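Local coordinates for succinylglutamate desuccinylase (Chromobacterium violaceum, PDB 1YW4), which probably hydrolyses N-succinyl-L-glutamate to succinate and glutamate, as a zinc-binding enzyme in the last step of arginine degradation by the succinyltransferase (AST) pathway, at residues Ala29-Leu32 and Cys36-Leu39. Numbering follows the deposited sequence.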
loop_
_atom_site.group_PDB
_atom_site.type_symbol
_atom_site.label_atom_id
_atom_site.label_comp_id
_atom_site.label_asym_id
_atom_site.label_seq_id
_atom_site.Cartn_x
_atom_site.Cartn_y
_atom_site.Cartn_z
ATOM N N ALA A 29 16.112 -35.182 24.900
ATOM C CA ALA A 29 16.686 -34.090 24.132
ATOM C C ALA A 29 17.763 -34.741 23.275
ATOM O O ALA A 29 18.691 -35.364 23.801
ATOM C CB ALA A 29 17.286 -33.048 25.059
ATOM N N ARG A 30 17.624 -34.614 21.957
ATOM C CA ARG A 30 18.572 -35.213 21.025
ATOM C C ARG A 30 19.400 -34.178 20.290
ATOM O O ARG A 30 18.856 -33.290 19.638
ATOM C CB ARG A 30 17.832 -36.084 19.987
ATOM C CG ARG A 30 17.244 -37.370 20.546
ATOM C CD ARG A 30 16.383 -38.116 19.526
ATOM N NE ARG A 30 15.477 -39.041 20.205
ATOM C CZ ARG A 30 14.267 -39.381 19.769
ATOM N NH1 ARG A 30 13.798 -38.875 18.636
ATOM N NH2 ARG A 30 13.514 -40.218 20.485
ATOM N N TRP A 31 20.720 -34.276 20.416
ATOM C CA TRP A 31 21.599 -33.364 19.699
ATOM C C TRP A 31 21.720 -33.925 18.293
ATOM O O TRP A 31 22.266 -35.013 18.094
ATOM C CB TRP A 31 22.963 -33.292 20.382
ATOM C CG TRP A 31 22.866 -32.565 21.678
ATOM C CD1 TRP A 31 22.591 -33.103 22.905
ATOM C CD2 TRP A 31 22.914 -31.149 21.863
ATOM N NE1 TRP A 31 22.459 -32.106 23.841
ATOM C CE2 TRP A 31 22.655 -30.896 23.229
ATOM C CE3 TRP A 31 23.147 -30.065 21.006
ATOM C CZ2 TRP A 31 22.623 -29.599 23.759
ATOM C CZ3 TRP A 31 23.113 -28.777 21.534
ATOM C CH2 TRP A 31 22.855 -28.559 22.899
ATOM N N LEU A 32 21.189 -33.182 17.329
ATOM C CA LEU A 32 21.185 -33.600 15.933
ATOM C C LEU A 32 22.433 -33.161 15.190
ATOM O O LEU A 32 22.777 -33.736 14.164
ATOM C CB LEU A 32 19.949 -33.025 15.235
ATOM C CG LEU A 32 18.573 -33.337 15.848
ATOM C CD1 LEU A 32 17.493 -32.660 15.016
ATOM C CD2 LEU A 32 18.339 -34.848 15.892
ATOM N N CYS A 36 22.532 -27.943 17.690
ATOM C CA CYS A 36 21.150 -28.215 17.300
ATOM C C CYS A 36 20.614 -29.330 18.179
ATOM O O CYS A 36 21.149 -30.437 18.164
ATOM C CB CYS A 36 21.078 -28.618 15.824
ATOM S SG CYS A 36 21.781 -27.310 14.746
ATOM N N VAL A 37 19.553 -29.035 18.931
ATOM C CA VAL A 37 18.963 -30.011 19.837
ATOM C C VAL A 37 17.428 -30.055 19.738
ATOM O O VAL A 37 16.740 -29.028 19.783
ATOM C CB VAL A 37 19.417 -29.739 21.323
ATOM C CG1 VAL A 37 18.959 -28.354 21.781
ATOM C CG2 VAL A 37 18.877 -30.834 22.251
ATOM N N GLU A 38 16.913 -31.267 19.575
ATOM C CA GLU A 38 15.487 -31.499 19.441
ATOM C C GLU A 38 14.923 -32.107 20.723
ATOM O O GLU A 38 15.433 -33.119 21.209
ATOM C CB GLU A 38 15.254 -32.452 18.273
ATOM C CG GLU A 38 13.809 -32.779 18.030
ATOM C CD GLU A 38 13.655 -34.003 17.158
ATOM O OE1 GLU A 38 13.343 -33.848 15.966
ATOM O OE2 GLU A 38 13.862 -35.121 17.673
ATOM N N LEU A 39 13.872 -31.493 21.263
ATOM C CA LEU A 39 13.248 -31.984 22.491
ATOM C C LEU A 39 11.799 -32.387 22.212
ATOM O O LEU A 39 11.088 -31.692 21.493
ATOM C CB LEU A 39 13.287 -30.906 23.603
ATOM C CG LEU A 39 14.646 -30.355 24.070
ATOM C CD1 LEU A 39 15.131 -29.315 23.065
ATOM C CD2 LEU A 39 14.525 -29.706 25.447
#
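The carbonyl oxygen of Glu38 takes the amide of Arg30 at 2.8 Å (Arg30 N to Glu38 O) in a nearly straight bond, 172° at the hydrogen, and also receives a CA-H...O contact from Ala29. The return bond, from Glu38 N to Arg30 O, matches it at 2.8 Å, making Arg30 and Glu38 a hydrogen-bonded antiparallel pair. Nearer the turn, Leu32 N reaches Cys36 O at 2.9 Å, but the bond is bent to 145°. These bonds close a β-hairpin formed by strands 27-33 and 36-39, away from the zinc site; strand 20-23, outermost in the chain's strand order, flanks its first arm and strand 83-88 its second. On the face carrying Trp31, Val37 sits over the indole, with its CB 3.6 Å from the centroid of the six-membered ring and almost on the ring normal, a CH-π contact. Trp31 CG lies anti to its carbonyl carbon, and the ring plane stands about perpendicular to the CA-CB-CG plane, which helps lay its face against Val37. Phe7 of helix 7-12 packs against both residues, while Trp21 meets the indole edge-to-face. Farther along this face, Ala29 CB touches Val37 CG2 and Leu39 CG, each at 3.9 Å. Across the strands on the other face, the extended side chains of Arg30 and Glu38 run side by side. Their salt bridge is long, 3.9 Å from Arg30 NH1 to Glu38 OE2, with the guanidinium and carboxylate planes 63° apart; the guanidinium's main partner is Asp42, through NH2, and NE pairs with Glu20. Leu32 CD1 rests against Glu38 CB at 4.0 Å.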